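PDB 2EAB: alpha-fucosidase from Bifidobacterium bifidum, which probably releases alpha-1,2-linked L-fucose from glycans by hydrolysis, this chain being the catalytic part, a glycoside hydrolase family 95 unit, of a longer, probably membrane-anchored protein. Local coordinates for residues Q28-G40 with M753-Q765. Sequence-based numbering, arbitrary orientation.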
ATOM      1  N   GLN A  28     -24.373  16.688   3.902  1.00 13.49           N
ATOM      2  CA  GLN A  28     -24.295  17.870   4.761  1.00 13.68           C
ATOM      3  C   GLN A  28     -22.948  17.999   5.476  1.00 12.73           C
ATOM      4  O   GLN A  28     -22.780  18.850   6.353  1.00 12.53           O
ATOM      5  CB  GLN A  28     -25.435  17.859   5.782  1.00 13.67           C
ATOM      6  CG  GLN A  28     -26.825  17.986   5.174  1.00 15.48           C
ATOM      7  CD  GLN A  28     -27.923  18.035   6.221  1.00 15.63           C
ATOM      8  OE1 GLN A  28     -27.897  17.294   7.205  1.00 19.14           O
ATOM      9  NE2 GLN A  28     -28.902  18.907   6.010  1.00 18.95           N
ATOM     10  N   THR A  29     -21.994  17.152   5.090  1.00 12.19           N
ATOM     11  CA  THR A  29     -20.669  17.122   5.694  1.00 11.70           C
ATOM     12  C   THR A  29     -19.702  17.951   4.848  1.00 11.85           C
ATOM     13  O   THR A  29     -19.815  17.978   3.619  1.00 12.13           O
ATOM     14  CB  THR A  29     -20.173  15.660   5.842  1.00 11.51           C
ATOM     15  OG1 THR A  29     -21.102  14.919   6.641  1.00 10.72           O
ATOM     16  CG2 THR A  29     -18.796  15.592   6.490  1.00 11.35           C
ATOM     17  N   ASP A  30     -18.763  18.625   5.512  1.00 12.03           N
ATOM     18  CA  ASP A  30     -17.788  19.497   4.860  1.00 12.23           C
ATOM     19  C   ASP A  30     -17.001  18.759   3.778  1.00 11.80           C
ATOM     20  O   ASP A  30     -16.307  17.777   4.062  1.00 11.65           O
ATOM     21  CB  ASP A  30     -16.831  20.079   5.911  1.00 12.66           C
ATOM     22  CG  ASP A  30     -15.956  21.199   5.367  1.00 14.56           C
ATOM     23  OD1 ASP A  30     -15.236  20.987   4.369  1.00 16.05           O
ATOM     24  OD2 ASP A  30     -15.965  22.293   5.970  1.00 16.08           O
ATOM     25  N   ALA A  31     -17.133  19.236   2.541  1.00 11.48           N
ATOM     26  CA  ALA A  31     -16.381  18.701   1.405  1.00 11.42           C
ATOM     27  C   ALA A  31     -15.641  19.828   0.684  1.00 11.58           C
ATOM     28  O   ALA A  31     -15.521  19.831  -0.548  1.00 11.44           O
ATOM     29  CB  ALA A  31     -17.307  17.950   0.453  1.00 11.63           C
ATOM     30  N   THR A  32     -15.128  20.775   1.467  1.00 11.89           N
ATOM     31  CA  THR A  32     -14.544  22.003   0.929  1.00 12.32           C
ATOM     32  C   THR A  32     -13.039  21.932   0.675  1.00 11.66           C
ATOM     33  O   THR A  32     -12.451  22.899   0.189  1.00 11.65           O
ATOM     34  CB  THR A  32     -14.823  23.221   1.843  1.00 12.78           C
ATOM     35  OG1 THR A  32     -14.193  23.020   3.113  1.00 13.98           O
ATOM     36  CG2 THR A  32     -16.319  23.426   2.040  1.00 13.70           C
ATOM     37  N   ALA A  33     -12.404  20.812   1.017  1.00 11.12           N
ATOM     38  CA  ALA A  33     -10.984  20.646   0.712  1.00 10.59           C
ATOM     39  C   ALA A  33     -10.770  20.512  -0.798  1.00 10.26           C
ATOM     40  O   ALA A  33     -11.711  20.247  -1.545  1.00 10.07           O
ATOM     41  CB  ALA A  33     -10.401  19.454   1.452  1.00 10.44           C
ATOM     42  N   THR A  34      -9.534  20.712  -1.241  1.00 10.12           N
ATOM     43  CA  THR A  34      -9.188  20.610  -2.659  1.00 10.32           C
ATOM     44  C   THR A  34      -9.723  19.316  -3.265  1.00  9.86           C
ATOM     45  O   THR A  34      -9.463  18.229  -2.745  1.00  9.56           O
ATOM     46  CB  THR A  34      -7.667  20.671  -2.857  1.00 10.54           C
ATOM     47  OG1 THR A  34      -7.159  21.843  -2.213  1.00 12.24           O
ATOM     48  CG2 THR A  34      -7.310  20.728  -4.331  1.00 11.32           C
ATOM     49  N   ALA A  35     -10.466  19.449  -4.359  1.00  9.53           N
ATOM     50  CA  ALA A  35     -11.090  18.306  -5.028  1.00  9.63           C
ATOM     51  C   ALA A  35     -10.096  17.475  -5.833  1.00  9.73           C
ATOM     52  O   ALA A  35     -10.101  16.244  -5.759  1.00  9.75           O
ATOM     53  CB  ALA A  35     -12.226  18.776  -5.920  1.00  9.88           C
ATOM     54  N   GLY A  36      -9.251  18.154  -6.604  1.00 10.05           N
ATOM     55  CA  GLY A  36      -8.270  17.485  -7.451  1.00 10.57           C
ATOM     56  C   GLY A  36      -8.844  17.056  -8.790  1.00 11.05           C
ATOM     57  O   GLY A  36     -10.055  17.148  -9.029  1.00 11.32           O
ATOM     58  N   GLY A  37      -7.960  16.588  -9.666  1.00 11.22           N
ATOM     59  CA  GLY A  37      -8.341  16.127 -10.997  1.00 11.26           C
ATOM     60  C   GLY A  37      -9.387  15.030 -10.960  1.00 11.10           C
ATOM     61  O   GLY A  37      -9.361  14.158 -10.079  1.00 11.52           O
ATOM     62  N   ASN A  38     -10.310  15.100 -11.922  1.00 11.04           N
ATOM     63  CA  ASN A  38     -11.417  14.147 -12.091  1.00 11.07           C
ATOM     64  C   ASN A  38     -12.570  14.285 -11.098  1.00 10.99           C
ATOM     65  O   ASN A  38     -13.524  13.516 -11.152  1.00 11.24           O
ATOM     66  CB  ASN A  38     -10.919  12.693 -12.158  1.00 11.44           C
ATOM     67  CG  ASN A  38     -10.335  12.337 -13.512  1.00 12.17           C
ATOM     68  OD1 ASN A  38     -10.974  12.522 -14.549  1.00 14.60           O
ATOM     69  ND2 ASN A  38      -9.124  11.810 -13.506  1.00 13.47           N
ATOM     70  N   TYR A  39     -12.492  15.269 -10.207  1.00 10.76           N
ATOM     71  CA  TYR A  39     -13.549  15.470  -9.219  1.00 10.66           C
ATOM     72  C   TYR A  39     -14.240  16.832  -9.336  1.00 11.24           C
ATOM     73  O   TYR A  39     -14.661  17.419  -8.333  1.00 11.52           O
ATOM     74  CB  TYR A  39     -13.017  15.228  -7.810  1.00 10.12           C
ATOM     75  CG  TYR A  39     -12.812  13.767  -7.475  1.00  9.17           C
ATOM     76  CD1 TYR A  39     -13.807  13.037  -6.827  1.00  9.46           C
ATOM     77  CD2 TYR A  39     -11.627  13.115  -7.803  1.00  8.86           C
ATOM     78  CE1 TYR A  39     -13.627  11.704  -6.498  1.00  8.66           C
ATOM     79  CE2 TYR A  39     -11.438  11.770  -7.480  1.00  8.28           C
ATOM     80  CZ  TYR A  39     -12.440  11.082  -6.827  1.00  8.28           C
ATOM     81  OH  TYR A  39     -12.260   9.770  -6.475  1.00  8.64           O
ATOM     82  N   GLY A  40     -14.374  17.306 -10.574  1.00 11.79           N
ATOM     83  CA  GLY A  40     -15.091  18.550 -10.866  1.00 12.73           C
ATOM     84  C   GLY A  40     -16.593  18.453 -10.651  1.00 13.14           C
ATOM     85  O   GLY A  40     -17.258  19.467 -10.414  1.00 13.81           O
ATOM     86  N   MET A 753      -5.901  15.379   4.678  1.00  7.67           N
ATOM     87  CA  MET A 753      -6.958  14.485   5.131  1.00  7.90           C
ATOM     88  C   MET A 753      -8.329  15.102   4.907  1.00  8.02           C
ATOM     89  O   MET A 753      -8.576  16.242   5.312  1.00  8.54           O
ATOM     90  CB  MET A 753      -6.783  14.163   6.616  1.00  7.97           C
ATOM     91  CG  MET A 753      -5.580  13.294   6.915  1.00  8.49           C
ATOM     92  SD  MET A 753      -5.885  11.590   6.431  1.00  9.40           S
ATOM     93  CE  MET A 753      -6.622  11.002   7.936  1.00 15.86           C
ATOM     94  N   TYR A 754      -9.217  14.352   4.263  1.00  7.84           N
ATOM     95  CA  TYR A 754     -10.605  14.764   4.123  1.00  8.00           C
ATOM     96  C   TYR A 754     -11.377  14.490   5.422  1.00  7.99           C
ATOM     97  O   TYR A 754     -10.843  13.878   6.357  1.00  7.80           O
ATOM     98  CB  TYR A 754     -11.266  14.051   2.939  1.00  7.80           C
ATOM     99  CG  TYR A 754     -10.782  14.451   1.554  1.00  7.31           C
ATOM    100  CD1 TYR A 754     -10.472  15.779   1.243  1.00  7.90           C
ATOM    101  CD2 TYR A 754     -10.684  13.496   0.537  1.00  7.26           C
ATOM    102  CE1 TYR A 754     -10.052  16.137  -0.041  1.00  7.80           C
ATOM    103  CE2 TYR A 754     -10.271  13.844  -0.749  1.00  7.74           C
ATOM    104  CZ  TYR A 754      -9.952  15.159  -1.030  1.00  7.52           C
ATOM    105  OH  TYR A 754      -9.535  15.490  -2.304  1.00  7.81           O
ATOM    106  N   ALA A 755     -12.635  14.927   5.470  1.00  8.31           N
ATOM    107  CA  ALA A 755     -13.478  14.775   6.663  1.00  8.60           C
ATOM    108  C   ALA A 755     -13.704  13.323   7.076  1.00  8.50           C
ATOM    109  O   ALA A 755     -13.920  13.043   8.258  1.00  8.77           O
ATOM    110  CB  ALA A 755     -14.814  15.489   6.474  1.00  9.09           C
ATOM    111  N   ASN A 756     -13.656  12.412   6.102  1.00  7.91           N
ATOM    112  CA  ASN A 756     -13.765  10.973   6.347  1.00  7.75           C
ATOM    113  C   ASN A 756     -12.405  10.307   6.589  1.00  7.71           C
ATOM    114  O   ASN A 756     -12.300   9.079   6.570  1.00  7.95           O
ATOM    115  CB  ASN A 756     -14.468  10.294   5.168  1.00  7.66           C
ATOM    116  CG  ASN A 756     -13.703  10.456   3.855  1.00  7.79           C
ATOM    117  OD1 ASN A 756     -12.651  11.091   3.805  1.00  7.17           O
ATOM    118  ND2 ASN A 756     -14.242   9.885   2.783  1.00  7.88           N
ATOM    119  N   LEU A 757     -11.387  11.140   6.791  1.00  7.65           N
ATOM    120  CA  LEU A 757     -10.001  10.723   7.027  1.00  7.63           C
ATOM    121  C   LEU A 757      -9.340   9.981   5.865  1.00  7.47           C
ATOM    122  O   LEU A 757      -8.316   9.313   6.046  1.00  7.38           O
ATOM    123  CB  LEU A 757      -9.845   9.975   8.361  1.00  7.77           C
ATOM    124  CG  LEU A 757     -10.361  10.728   9.594  1.00  8.24           C
ATOM    125  CD1 LEU A 757     -10.001   9.979  10.866  1.00  8.76           C
ATOM    126  CD2 LEU A 757      -9.847  12.169   9.650  1.00  9.28           C
ATOM    127  N   PHE A 758      -9.912  10.109   4.669  1.00  7.54           N
ATOM    128  CA  PHE A 758      -9.200   9.700   3.463  1.00  7.44           C
ATOM    129  C   PHE A 758      -8.047  10.663   3.191  1.00  7.23           C
ATOM    130  O   PHE A 758      -8.218  11.886   3.181  1.00  7.50           O
ATOM    131  CB  PHE A 758     -10.121   9.683   2.239  1.00  7.96           C
ATOM    132  CG  PHE A 758     -10.815   8.362   1.978  1.00  8.97           C
ATOM    133  CD1 PHE A 758     -10.449   7.181   2.641  1.00 10.87           C
ATOM    134  CD2 PHE A 758     -11.807   8.297   1.002  1.00  9.23           C
ATOM    135  CE1 PHE A 758     -11.098   5.966   2.360  1.00 11.41           C
ATOM    136  CE2 PHE A 758     -12.462   7.097   0.716  1.00 11.23           C
ATOM    137  CZ  PHE A 758     -12.102   5.926   1.391  1.00 10.84           C
ATOM    138  N   ASP A 759      -6.868  10.093   2.961  1.00  6.75           N
ATOM    139  CA  ASP A 759      -5.706  10.849   2.514  1.00  6.75           C
ATOM    140  C   ASP A 759      -5.967  11.421   1.133  1.00  6.83           C
ATOM    141  O   ASP A 759      -6.597  10.771   0.289  1.00  6.78           O
ATOM    142  CB  ASP A 759      -4.482   9.932   2.470  1.00  6.43           C
ATOM    143  CG  ASP A 759      -3.271  10.584   1.834  1.00  7.19           C
ATOM    144  OD1 ASP A 759      -2.547  11.318   2.526  1.00  7.44           O
ATOM    145  OD2 ASP A 759      -3.018  10.336   0.627  1.00  7.00           O
ATOM    146  N   TYR A 760      -5.455  12.623   0.901  1.00  6.71           N
ATOM    147  CA  TYR A 760      -5.593  13.221  -0.408  1.00  7.35           C
ATOM    148  C   TYR A 760      -4.320  13.799  -0.984  1.00  7.41           C
ATOM    149  O   TYR A 760      -3.410  14.213  -0.261  1.00  7.58           O
ATOM    150  CB  TYR A 760      -6.767  14.204  -0.467  1.00  7.72           C
ATOM    151  CG  TYR A 760      -6.614  15.571   0.177  1.00  8.15           C
ATOM    152  CD1 TYR A 760      -5.998  16.621  -0.504  1.00  8.82           C
ATOM    153  CD2 TYR A 760      -7.170  15.840   1.429  1.00  8.46           C
ATOM    154  CE1 TYR A 760      -5.908  17.893   0.059  1.00  9.27           C
ATOM    155  CE2 TYR A 760      -7.091  17.114   1.994  1.00  8.72           C
ATOM    156  CZ  TYR A 760      -6.454  18.128   1.304  1.00  8.83           C
ATOM    157  OH  TYR A 760      -6.365  19.397   1.834  1.00  9.07           O
ATOM    158  N   HIS A 761      -4.298  13.805  -2.312  1.00  7.57           N
ATOM    159  CA  HIS A 761      -3.178  14.262  -3.114  1.00  7.97           C
ATOM    160  C   HIS A 761      -3.240  15.760  -3.519  1.00  7.89           C
ATOM    161  O   HIS A 761      -2.195  16.394  -3.539  1.00  8.06           O
ATOM    162  CB  HIS A 761      -3.014  13.317  -4.320  1.00  8.10           C
ATOM    163  CG  HIS A 761      -1.893  13.667  -5.248  1.00  8.10           C
ATOM    164  ND1 HIS A 761      -2.013  14.627  -6.232  1.00  8.46           N
ATOM    165  CD2 HIS A 761      -0.651  13.143  -5.384  1.00  8.22           C
ATOM    166  CE1 HIS A 761      -0.883  14.697  -6.913  1.00  9.29           C
ATOM    167  NE2 HIS A 761      -0.042  13.805  -6.422  1.00  9.75           N
ATOM    168  N   ALA A 762      -4.389  16.359  -3.870  1.00  8.02           N
ATOM    169  CA  ALA A 762      -5.694  15.761  -4.139  1.00  7.79           C
ATOM    170  C   ALA A 762      -5.675  15.102  -5.524  1.00  7.49           C
ATOM    171  O   ALA A 762      -4.778  15.374  -6.323  1.00  7.75           O
ATOM    172  CB  ALA A 762      -6.756  16.858  -4.103  1.00  8.16           C
ATOM    173  N   PRO A 763      -6.665  14.240  -5.827  1.00  7.23           N
ATOM    174  CA  PRO A 763      -7.812  13.802  -5.046  1.00  7.01           C
ATOM    175  C   PRO A 763      -7.445  12.699  -4.049  1.00  6.72           C
ATOM    176  O   PRO A 763      -6.259  12.476  -3.769  1.00  6.78           O
ATOM    177  CB  PRO A 763      -8.754  13.271  -6.125  1.00  6.86           C
ATOM    178  CG  PRO A 763      -7.826  12.669  -7.123  1.00  7.57           C
ATOM    179  CD  PRO A 763      -6.655  13.617  -7.168  1.00  7.56           C
ATOM    180  N   PHE A 764      -8.460  12.028  -3.514  1.00  6.82           N
ATOM    181  CA  PHE A 764      -8.264  10.884  -2.623  1.00  6.75           C
ATOM    182  C   PHE A 764      -7.265   9.906  -3.220  1.00  6.55           C
ATOM    183  O   PHE A 764      -7.427   9.475  -4.367  1.00  6.60           O
ATOM    184  CB  PHE A 764      -9.608  10.183  -2.382  1.00  7.23           C
ATOM    185  CG  PHE A 764      -9.502   8.753  -1.887  1.00  7.13           C
ATOM    186  CD1 PHE A 764      -8.717   8.410  -0.789  1.00  6.86           C
ATOM    187  CD2 PHE A 764     -10.248   7.761  -2.504  1.00  7.38           C
ATOM    188  CE1 PHE A 764      -8.656   7.083  -0.342  1.00  7.51           C
ATOM    189  CE2 PHE A 764     -10.202   6.442  -2.059  1.00  7.30           C
ATOM    190  CZ  PHE A 764      -9.401   6.100  -0.980  1.00  7.35           C
ATOM    191  N   GLN A 765      -6.240   9.584  -2.430  1.00  6.18           N
ATOM    192  CA  GLN A 765      -5.242   8.565  -2.749  1.00  5.97           C
ATOM    193  C   GLN A 765      -4.956   7.836  -1.449  1.00  5.82           C
ATOM    194  O   GLN A 765      -4.576   8.460  -0.456  1.00  5.99           O
ATOM    195  CB  GLN A 765      -3.961   9.212  -3.285  1.00  6.25           C
ATOM    196  CG  GLN A 765      -4.105   9.805  -4.681  1.00  6.43           C
ATOM    197  CD  GLN A 765      -4.307   8.746  -5.743  1.00  6.45           C
ATOM    198  OE1 GLN A 765      -5.427   8.514  -6.211  1.00  8.34           O
ATOM    199  NE2 GLN A 765      -3.225   8.097  -6.129  1.00  5.67           N
TER
HETATM  200  O   HOH W   1     -13.588  17.197   3.760  1.00 11.00           O
HETATM  201  O   HOH W   2      -7.759  21.689   0.900  1.00 13.77           O
HETATM  202  O   HOH W   3      -5.197  16.367  -8.910  1.00 15.08           O
HETATM  203  O   HOH W   4      -9.601   9.468  -6.190  1.00  7.64           O
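Tyr754 reaches from the loop 753-765 to the backbone of Thr34 in the loop 28-40, and its OH makes the one direct hydrogen bond between the two. From CB, CG anti to its own carbonyl carbon (chi1 -69°) sends the ring along loop 28-40: CD1 and CE1 pass Ala33 CB, which lies near the ring plane, 3.7 Å from Tyr754 CE1, a short gap that suits a methyl. CE1 and CZ border Thr34 O. Tyr760 CD2 lies 3.2 Å above the plane of the Tyr754 ring, over its outer part, backing that face. At the tip, Tyr754 OH donates to Thr34 O at 2.8 Å, in the carbonyl plane, with a C=O...donor angle of 159°. A phenylalanine here would keep the ring but would probably leave Thr34 O without this donor and the loops without their direct polar tie. Farther along, Ala762 CB rests 3.7 Å from Gly36 CA; glycine fits because a CB would clash with Pro763 N and, at these backbone angles, with the preceding carbonyl O. Successive cis peptide bonds before Ala762 and Pro763 bend the chain, and the compact proline ring puts CB 3.3 Å from Tyr39 CD2, while Gln48 of helix 42-50 touches both. Four waters bridge mostly backbone groups: Asp30 O to Ala755 N, Gly37 N to Ala762 O and, with tyrosine hydroxyls at one end, Thr34 N to Tyr760 OH and Phe764 O to Tyr39 OH. The family 65-type N-terminal region thus meets the catalytic region along a seam held largely by backbone polar groups and water.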